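Local coordinates for aminotransferase, class V family protein (PDB 5F8V) that probably catalyses the pyridoxal-phosphate-dependent transfer of the amino group between O-phospho-L-serine and 2-oxoglutarate in serine biosynthesis, at residues A84-F89 and L115-V120; D97-G102 and D140-S145; F307-G312 and G343-S348. All coordinates share one frame; numbering follows the deposited sequence.

Interaction 1 of 3, residues A84-F89 and L115-V120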
loop_
_atom_site.group_PDB
_atom_site.type_symbol
_atom_site.label_atom_id
_atom_site.label_comp_id
_atom_site.label_asym_id
_atom_site.label_seq_id
_atom_site.Cartn_x
_atom_site.Cartn_y
_atom_site.Cartn_z
ATOM N N ALA A 84 -12.789 -4.723 4.325
ATOM C CA ALA A 84 -13.559 -3.559 3.888
ATOM C C ALA A 84 -14.897 -3.921 3.250
ATOM O O ALA A 84 -15.857 -3.168 3.382
ATOM C CB ALA A 84 -12.733 -2.685 2.950
ATOM N N ILE A 85 -14.976 -5.073 2.584
ATOM C CA ILE A 85 -16.205 -5.480 1.895
ATOM C C ILE A 85 -17.438 -5.477 2.830
ATOM O O ILE A 85 -18.415 -4.773 2.542
ATOM C CB ILE A 85 -16.040 -6.840 1.143
ATOM C CG1 ILE A 85 -15.099 -6.704 -0.077
ATOM C CG2 ILE A 85 -17.389 -7.419 0.719
ATOM C CD1 ILE A 85 -15.514 -5.729 -1.167
ATOM N N PRO A 86 -17.403 -6.245 3.943
ATOM C CA PRO A 86 -18.570 -6.219 4.828
ATOM C C PRO A 86 -18.832 -4.869 5.507
ATOM O O PRO A 86 -19.995 -4.488 5.632
ATOM C CB PRO A 86 -18.273 -7.324 5.858
ATOM C CG PRO A 86 -16.808 -7.573 5.764
ATOM C CD PRO A 86 -16.449 -7.292 4.341
ATOM N N PHE A 87 -17.787 -4.154 5.925
ATOM C CA PHE A 87 -17.948 -2.784 6.445
ATOM C C PHE A 87 -18.790 -1.932 5.498
ATOM O O PHE A 87 -19.702 -1.236 5.946
ATOM C CB PHE A 87 -16.604 -2.075 6.661
ATOM C CG PHE A 87 -15.975 -2.347 7.987
ATOM C CD1 PHE A 87 -16.562 -1.869 9.161
ATOM C CD2 PHE A 87 -14.786 -3.073 8.078
ATOM C CE1 PHE A 87 -15.987 -2.125 10.389
ATOM C CE2 PHE A 87 -14.207 -3.324 9.311
ATOM C CZ PHE A 87 -14.806 -2.846 10.467
ATOM N N ASN A 88 -18.494 -2.039 4.198
ATOM C CA ASN A 88 -19.087 -1.194 3.160
ATOM C C ASN A 88 -20.431 -1.645 2.585
ATOM O O ASN A 88 -21.214 -0.798 2.152
ATOM C CB ASN A 88 -18.090 -1.018 1.991
ATOM C CG ASN A 88 -17.019 0.019 2.281
ATOM O OD1 ASN A 88 -17.224 1.213 2.052
ATOM N ND2 ASN A 88 -15.857 -0.431 2.758
ATOM N N PHE A 89 -20.692 -2.955 2.543
ATOM C CA PHE A 89 -21.800 -3.492 1.729
ATOM C C PHE A 89 -22.845 -4.370 2.427
ATOM O O PHE A 89 -23.793 -4.814 1.770
ATOM C CB PHE A 89 -21.241 -4.267 0.526
ATOM C CG PHE A 89 -20.351 -3.455 -0.370
ATOM C CD1 PHE A 89 -20.817 -2.283 -0.970
ATOM C CD2 PHE A 89 -19.048 -3.875 -0.648
ATOM C CE1 PHE A 89 -19.992 -1.542 -1.804
ATOM C CE2 PHE A 89 -18.229 -3.137 -1.481
ATOM C CZ PHE A 89 -18.705 -1.971 -2.059
ATOM N N LEU A 115 -14.913 -10.746 12.114
ATOM C CA LEU A 115 -15.369 -9.393 12.449
ATOM C C LEU A 115 -16.691 -9.388 13.237
ATOM O O LEU A 115 -16.887 -8.528 14.086
ATOM C CB LEU A 115 -15.503 -8.528 11.190
ATOM C CG LEU A 115 -14.204 -8.145 10.467
ATOM C CD1 LEU A 115 -14.522 -7.572 9.096
ATOM C CD2 LEU A 115 -13.364 -7.166 11.270
ATOM N N ALA A 116 -17.580 -10.337 12.935
ATOM C CA ALA A 116 -18.800 -10.589 13.709
ATOM C C ALA A 116 -19.671 -9.344 13.882
ATOM O O ALA A 116 -19.844 -8.846 14.991
ATOM C CB ALA A 116 -18.455 -11.204 15.068
ATOM N N PHE A 117 -20.206 -8.837 12.775
ATOM C CA PHE A 117 -21.115 -7.697 12.826
ATOM C C PHE A 117 -22.434 -8.161 13.458
ATOM O O PHE A 117 -23.048 -9.084 12.937
ATOM C CB PHE A 117 -21.334 -7.109 11.430
ATOM C CG PHE A 117 -20.134 -6.376 10.887
ATOM C CD1 PHE A 117 -19.267 -6.991 9.985
ATOM C CD2 PHE A 117 -19.862 -5.070 11.283
ATOM C CE1 PHE A 117 -18.159 -6.317 9.484
ATOM C CE2 PHE A 117 -18.750 -4.391 10.786
ATOM C CZ PHE A 117 -17.903 -5.016 9.878
ATOM N N PRO A 118 -22.846 -7.559 14.602
ATOM C CA PRO A 118 -24.063 -8.006 15.291
ATOM C C PRO A 118 -25.266 -8.114 14.364
ATOM O O PRO A 118 -25.500 -7.214 13.547
ATOM C CB PRO A 118 -24.297 -6.904 16.332
ATOM C CG PRO A 118 -22.934 -6.437 16.666
ATOM C CD PRO A 118 -22.176 -6.485 15.362
ATOM N N GLY A 119 -25.985 -9.229 14.466
ATOM C CA GLY A 119 -27.223 -9.436 13.723
ATOM C C GLY A 119 -27.057 -9.813 12.264
ATOM O O GLY A 119 -28.018 -9.722 11.505
ATOM N N VAL A 120 -25.852 -10.230 11.861
ATOM C CA VAL A 120 -25.598 -10.625 10.478
ATOM C C VAL A 120 -25.188 -12.086 10.437
ATOM O O VAL A 120 -24.190 -12.470 11.051
ATOM C CB VAL A 120 -24.516 -9.762 9.795
ATOM C CG1 VAL A 120 -24.355 -10.165 8.338
ATOM C CG2 VAL A 120 -24.868 -8.278 9.888
#
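The ring of F117 stands edge-on over one face of F87, a T-shaped pair with centroids 4.9 Å apart and planes at 87°. Its leading atom is CZ, which lies 3.5 Å from F87 CD1 and is offset toward the rim of the F87 ring; CE2 of F117 follows over the same side of that ring. Chi1 (-86°) swings the F87 ring beside its backbone N, and the twist about CB-CG then offers a face to F117. P86 CB also reaches F117, obliquely, 3.8 Å from CE1. The rings meet where the last turn of helix 78-89 packs on the loop between helix 103-115 and strand 121-124, in the large domain of this fold-type I (aspartate aminotransferase-like) PLP enzyme. L115, at the end of helix 103-115, adds its CD1 methyl, 4.0 Å from P86 CG and 4.3 Å from F87 CE2, crossing the proline at about a right angle. All four side chains are buried and no hydrogen bond joins the segments. The second subunit adds to the packing: its F226 meets the F117 ring and packs on F87, while its C227 touches L115.

Interaction 2 of 3, residues D97-G102 and D140-S145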
loop_
_atom_site.group_PDB
_atom_site.type_symbol
_atom_site.label_atom_id
_atom_site.label_comp_id
_atom_site.label_asym_id
_atom_site.label_seq_id
_atom_site.Cartn_x
_atom_site.Cartn_y
_atom_site.Cartn_z
ATOM N N ASP A 97 -23.729 -13.910 1.965
ATOM C CA ASP A 97 -23.416 -15.218 1.386
ATOM C C ASP A 97 -21.991 -15.258 0.817
ATOM O O ASP A 97 -21.592 -14.381 0.032
ATOM C CB ASP A 97 -24.451 -15.590 0.318
ATOM C CG ASP A 97 -25.766 -16.148 0.921
ATOM O OD1 ASP A 97 -25.758 -16.658 2.061
ATOM O OD2 ASP A 97 -26.819 -16.092 0.249
ATOM N N TYR A 98 -21.245 -16.284 1.236
ATOM C CA TYR A 98 -19.885 -16.565 0.769
ATOM C C TYR A 98 -19.847 -17.960 0.156
ATOM O O TYR A 98 -20.203 -18.931 0.817
ATOM C CB TYR A 98 -18.902 -16.472 1.942
ATOM C CG TYR A 98 -18.566 -15.044 2.320
ATOM C CD1 TYR A 98 -17.391 -14.449 1.871
ATOM C CD2 TYR A 98 -19.435 -14.277 3.101
ATOM C CE1 TYR A 98 -17.078 -13.144 2.189
ATOM C CE2 TYR A 98 -19.128 -12.955 3.426
ATOM C CZ TYR A 98 -17.948 -12.397 2.966
ATOM O OH TYR A 98 -17.613 -11.106 3.262
ATOM N N LEU A 99 -19.462 -18.056 -1.117
ATOM C CA LEU A 99 -19.198 -19.354 -1.745
ATOM C C LEU A 99 -17.696 -19.590 -1.653
ATOM O O LEU A 99 -16.909 -18.839 -2.238
ATOM C CB LEU A 99 -19.659 -19.384 -3.199
ATOM C CG LEU A 99 -19.306 -20.658 -3.991
ATOM C CD1 LEU A 99 -20.171 -21.829 -3.582
ATOM C CD2 LEU A 99 -19.403 -20.420 -5.491
ATOM N N CYS A 100 -17.310 -20.632 -0.926
ATOM C CA CYS A 100 -15.905 -20.952 -0.690
ATOM C C CYS A 100 -15.477 -22.104 -1.587
ATOM O O CYS A 100 -15.803 -23.257 -1.323
ATOM C CB CYS A 100 -15.689 -21.294 0.785
ATOM S SG CYS A 100 -16.160 -19.971 1.930
ATOM N N THR A 101 -14.773 -21.781 -2.670
ATOM C CA THR A 101 -14.294 -22.784 -3.617
ATOM C C THR A 101 -12.825 -23.162 -3.399
ATOM O O THR A 101 -12.326 -24.086 -4.031
ATOM C CB THR A 101 -14.460 -22.294 -5.062
ATOM O OG1 THR A 101 -13.778 -21.043 -5.221
ATOM C CG2 THR A 101 -15.948 -22.128 -5.403
ATOM N N GLY A 102 -12.135 -22.437 -2.528
ATOM C CA GLY A 102 -10.717 -22.677 -2.277
ATOM C C GLY A 102 -10.216 -21.826 -1.131
ATOM O O GLY A 102 -11.002 -21.348 -0.312
ATOM N N ASP A 140 -27.211 -26.127 -7.869
ATOM C CA ASP A 140 -28.463 -26.545 -7.232
ATOM C C ASP A 140 -28.314 -27.022 -5.778
ATOM O O ASP A 140 -29.326 -27.225 -5.111
ATOM C CB ASP A 140 -29.155 -27.635 -8.071
ATOM C CG ASP A 140 -29.451 -27.188 -9.498
ATOM O OD1 ASP A 140 -29.965 -26.070 -9.696
ATOM O OD2 ASP A 140 -29.184 -27.967 -10.434
ATOM N N THR A 141 -27.082 -27.216 -5.294
ATOM C CA THR A 141 -26.830 -27.551 -3.880
ATOM C C THR A 141 -26.573 -26.326 -3.007
ATOM O O THR A 141 -26.497 -26.447 -1.780
ATOM C CB THR A 141 -25.597 -28.474 -3.722
ATOM O OG1 THR A 141 -24.419 -27.788 -4.165
ATOM C CG2 THR A 141 -25.770 -29.750 -4.521
ATOM N N TRP A 142 -26.411 -25.162 -3.636
ATOM C CA TRP A 142 -26.132 -23.921 -2.927
ATOM C C TRP A 142 -27.334 -23.545 -2.062
ATOM O O TRP A 142 -28.475 -23.573 -2.535
ATOM C CB TRP A 142 -25.846 -22.782 -3.917
ATOM C CG TRP A 142 -24.606 -22.965 -4.775
ATOM C CD1 TRP A 142 -23.794 -24.066 -4.839
ATOM C CD2 TRP A 142 -24.078 -22.028 -5.723
ATOM N NE1 TRP A 142 -22.795 -23.868 -5.760
ATOM C CE2 TRP A 142 -22.940 -22.624 -6.313
ATOM C CE3 TRP A 142 -24.445 -20.732 -6.115
ATOM C CZ2 TRP A 142 -22.174 -21.980 -7.285
ATOM C CZ3 TRP A 142 -23.687 -20.088 -7.085
ATOM C CH2 TRP A 142 -22.562 -20.717 -7.665
ATOM N N LYS A 143 -27.061 -23.209 -0.800
ATOM C CA LYS A 143 -28.074 -22.755 0.152
ATOM C C LYS A 143 -27.879 -21.259 0.379
ATOM O O LYS A 143 -27.000 -20.851 1.139
ATOM C CB LYS A 143 -27.971 -23.541 1.472
ATOM C CG LYS A 143 -28.879 -24.769 1.559
ATOM C CD LYS A 143 -28.656 -25.753 0.419
ATOM C CE LYS A 143 -29.647 -26.901 0.454
ATOM N NZ LYS A 143 -29.535 -27.758 -0.764
ATOM N N LEU A 144 -28.689 -20.450 -0.306
ATOM C CA LEU A 144 -28.594 -18.993 -0.220
ATOM C C LEU A 144 -29.428 -18.467 0.948
ATOM O O LEU A 144 -30.382 -19.111 1.379
ATOM C CB LEU A 144 -29.053 -18.339 -1.531
ATOM C CG LEU A 144 -28.506 -18.895 -2.850
ATOM C CD1 LEU A 144 -28.885 -17.959 -3.989
ATOM C CD2 LEU A 144 -27.000 -19.119 -2.812
ATOM N N SER A 145 -29.057 -17.287 1.440
ATOM C CA SER A 145 -29.722 -16.652 2.578
ATOM C C SER A 145 -30.830 -15.733 2.086
ATOM O O SER A 145 -30.742 -15.176 0.990
ATOM C CB SER A 145 -28.716 -15.855 3.401
ATOM O OG SER A 145 -27.733 -16.713 3.945
#
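In the mixed sheet of the large, PLP-binding domain, D97 on strand 95-98, and L99 two residues on, are covered by the 140-145 loop, which leads into the neighbouring parallel strand 148-154. The contact has a polar end and an apolar end. At the polar end the carboxylate of D97 takes two bonds from S145. The backbone N of S145 donates to the syn lone pair of D97 OD2 at 2.8 Å, almost straight at 175°. The S145 hydroxyl OG donates to D97 OD1 at 2.7 Å, also on the syn side but tilted out of the carboxylate plane. Held at both oxygens by one residue, the carboxylate has its rotation fixed, and OD1 accepts a further bond from N123 ND2 of strand 121-124. The same ND2 bonds K143 O, so N123 links the aspartate to the loop backbone. L144 lies against the other oxygen, its CA 3.4 Å from D97 OD2.

At the apolar end L99 meets the indole of W142. With CG turned away from its backbone N (chi1 174°), the L99 branch extends to the indole. The side chains cross at about a right angle. F151 of strand 148-154 also meets the indole, and W142 NE1 is bonded to P137 O. L99 CD2 touches the six-membered ring, 3.7 Å from W142 CZ2, while CD1 makes a CH-pi contact over the five-membered ring, 4.2 Å from its centroid and 21° off the normal.

Interaction 3 of 3, residues F307-G312 and G343-S348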
loop_
_atom_site.group_PDB
_atom_site.type_symbol
_atom_site.label_atom_id
_atom_site.label_comp_id
_atom_site.label_asym_id
_atom_site.label_seq_id
_atom_site.Cartn_x
_atom_site.Cartn_y
_atom_site.Cartn_z
ATOM N N PHE A 307 -0.242 -29.195 -10.346
ATOM C CA PHE A 307 -0.098 -30.589 -10.754
ATOM C C PHE A 307 0.816 -31.305 -9.774
ATOM O O PHE A 307 1.599 -30.680 -9.064
ATOM C CB PHE A 307 0.379 -30.727 -12.209
ATOM C CG PHE A 307 1.700 -30.065 -12.511
ATOM C CD1 PHE A 307 1.774 -28.699 -12.767
ATOM C CD2 PHE A 307 2.867 -30.820 -12.610
ATOM C CE1 PHE A 307 2.982 -28.097 -13.082
ATOM C CE2 PHE A 307 4.084 -30.224 -12.917
ATOM C CZ PHE A 307 4.144 -28.863 -13.162
ATOM N N PHE A 308 0.676 -32.619 -9.720
ATOM C CA PHE A 308 1.291 -33.419 -8.677
ATOM C C PHE A 308 1.935 -34.670 -9.229
ATOM O O PHE A 308 1.652 -35.097 -10.345
ATOM C CB PHE A 308 0.230 -33.815 -7.650
ATOM C CG PHE A 308 -0.374 -32.652 -6.933
ATOM C CD1 PHE A 308 0.122 -32.247 -5.703
ATOM C CD2 PHE A 308 -1.447 -31.966 -7.484
ATOM C CE1 PHE A 308 -0.435 -31.164 -5.038
ATOM C CE2 PHE A 308 -2.002 -30.879 -6.830
ATOM C CZ PHE A 308 -1.496 -30.477 -5.605
ATOM N N ARG A 309 2.786 -35.269 -8.402
ATOM C CA ARG A 309 3.213 -36.652 -8.603
ATOM C C ARG A 309 1.932 -37.489 -8.664
ATOM O O ARG A 309 0.916 -37.073 -8.100
ATOM C CB ARG A 309 4.075 -37.133 -7.431
ATOM C CG ARG A 309 5.436 -36.473 -7.321
ATOM C CD ARG A 309 6.176 -36.842 -6.040
ATOM N NE ARG A 309 5.379 -36.546 -4.844
ATOM C CZ ARG A 309 4.658 -37.432 -4.146
ATOM N NH1 ARG A 309 4.615 -38.727 -4.481
ATOM N NH2 ARG A 309 3.954 -37.015 -3.098
ATOM N N PRO A 310 1.969 -38.666 -9.321
ATOM C CA PRO A 310 0.744 -39.460 -9.544
ATOM C C PRO A 310 -0.173 -39.675 -8.320
ATOM O O PRO A 310 -1.403 -39.693 -8.472
ATOM C CB PRO A 310 1.293 -40.798 -10.053
ATOM C CG PRO A 310 2.574 -40.438 -10.707
ATOM C CD PRO A 310 3.160 -39.377 -9.824
ATOM N N ASP A 311 0.423 -39.810 -7.134
ATOM C CA ASP A 311 -0.317 -39.979 -5.874
ATOM C C ASP A 311 -0.173 -38.773 -4.933
ATOM O O ASP A 311 -0.404 -38.883 -3.727
ATOM C CB ASP A 311 0.124 -41.284 -5.171
ATOM C CG ASP A 311 1.643 -41.380 -4.960
ATOM O OD1 ASP A 311 2.324 -40.329 -4.895
ATOM O OD2 ASP A 311 2.160 -42.521 -4.868
ATOM N N GLY A 312 0.170 -37.612 -5.490
ATOM C CA GLY A 312 0.569 -36.454 -4.684
ATOM C C GLY A 312 -0.541 -35.683 -3.988
ATOM O O GLY A 312 -0.261 -34.879 -3.092
ATOM N N GLY A 343 1.646 -28.868 -1.279
ATOM C CA GLY A 343 2.864 -29.428 -1.865
ATOM C C GLY A 343 2.748 -29.560 -3.380
ATOM O O GLY A 343 1.910 -28.916 -4.017
ATOM N N GLY A 344 3.581 -30.421 -3.949
ATOM C CA GLY A 344 3.588 -30.666 -5.389
ATOM C C GLY A 344 3.992 -29.440 -6.177
ATOM O O GLY A 344 4.816 -28.641 -5.714
ATOM N N PHE A 345 3.386 -29.273 -7.357
ATOM C CA PHE A 345 3.850 -28.280 -8.338
ATOM C C PHE A 345 2.736 -27.364 -8.831
ATOM O O PHE A 345 1.573 -27.756 -8.849
ATOM C CB PHE A 345 4.489 -28.998 -9.523
ATOM C CG PHE A 345 5.193 -30.265 -9.136
ATOM C CD1 PHE A 345 6.320 -30.216 -8.332
ATOM C CD2 PHE A 345 4.708 -31.508 -9.541
ATOM C CE1 PHE A 345 6.966 -31.382 -7.952
ATOM C CE2 PHE A 345 5.350 -32.676 -9.161
ATOM C CZ PHE A 345 6.480 -32.612 -8.367
ATOM N N ARG A 346 3.107 -26.155 -9.249
ATOM C CA ARG A 346 2.146 -25.207 -9.819
ATOM C C ARG A 346 2.811 -24.265 -10.812
ATOM O O ARG A 346 3.759 -23.555 -10.462
ATOM C CB ARG A 346 1.470 -24.408 -8.695
ATOM C CG ARG A 346 0.356 -23.458 -9.142
ATOM C CD ARG A 346 -0.241 -22.650 -7.987
ATOM N NE ARG A 346 0.782 -22.034 -7.143
ATOM C CZ ARG A 346 0.550 -21.229 -6.107
ATOM N NH1 ARG A 346 -0.686 -20.860 -5.769
ATOM N NH2 ARG A 346 1.580 -20.756 -5.414
ATOM N N ALA A 347 2.322 -24.269 -12.052
ATOM C CA ALA A 347 2.706 -23.250 -13.025
ATOM C C ALA A 347 1.689 -22.127 -12.925
ATOM O O ALA A 347 0.498 -22.343 -13.174
ATOM C CB ALA A 347 2.713 -23.821 -14.430
ATOM N N SER A 348 2.156 -20.945 -12.531
ATOM C CA SER A 348 1.356 -19.725 -12.571
ATOM C C SER A 348 1.809 -18.943 -13.797
ATOM O O SER A 348 2.995 -18.650 -13.926
ATOM C CB SER A 348 1.544 -18.915 -11.289
ATOM O OG SER A 348 1.129 -19.649 -10.154
#
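F307 and F345 form an antiparallel hydrogen-bonded pair, F307 N giving to F345 O at 2.8 Å (167°) and F345 N to F307 O at 2.8 Å, the latter donor nearly in line with the carbonyl bond. Both phenylalanines project from the same face of this two-stranded ladder, part of the smaller C-terminal domain of class V aminotransferases. The F307 ring swings across to its partner because CG sits between the backbone N and the carbonyl carbon (chi1 58°). One face then receives F345 CB, 3.7 Å from the ring centroid in a CH-pi contact, while the two rings lie obliquely at 47°. The F345 ring runs alongside the 307-309 backbone, its CE2 3.7 Å from R309 N. F308 CE1 comes to 3.4 Å from G343 O, and its CD1 to 3.8 Å from the CA of G344, a positive-phi residue whose bare CA permits this approach. A type I turn runs from R309 to G312; R309 NH1 makes a salt bridge to D311 OD1 whose hydrogen bond is weak, NE pairs with D321, and NH2 bonds N315 O. Helix 318-329 packs on the phenylalanine face through F324, edge-to-face with F345; from helix 355-367, M365 touches F307 and L361 touches A347.

Interactions 1 and 2 are neighbours in the large domain, their centres 18 Å apart, and their segments alternate along the chain. They touch where P86 CD lies 4.1 Å from the OH of Y98, and Y150 of strand 148-154 joins them further, packing on P86 and hydrogen-bonding the Y98 hydroxyl. Interaction 3 follows later in the sequence, in the separate two-stranded sheet; its centre is about 37 Å from that of interaction 1 and about 27 Å from that of interaction 2, with nearest atoms about 21 and 11 Å apart. The cofactor lysine K202 lies outside all three contacts; interactions 1 and 2 pack elements of the domain that carries it. Interaction 1 alone reaches the second subunit.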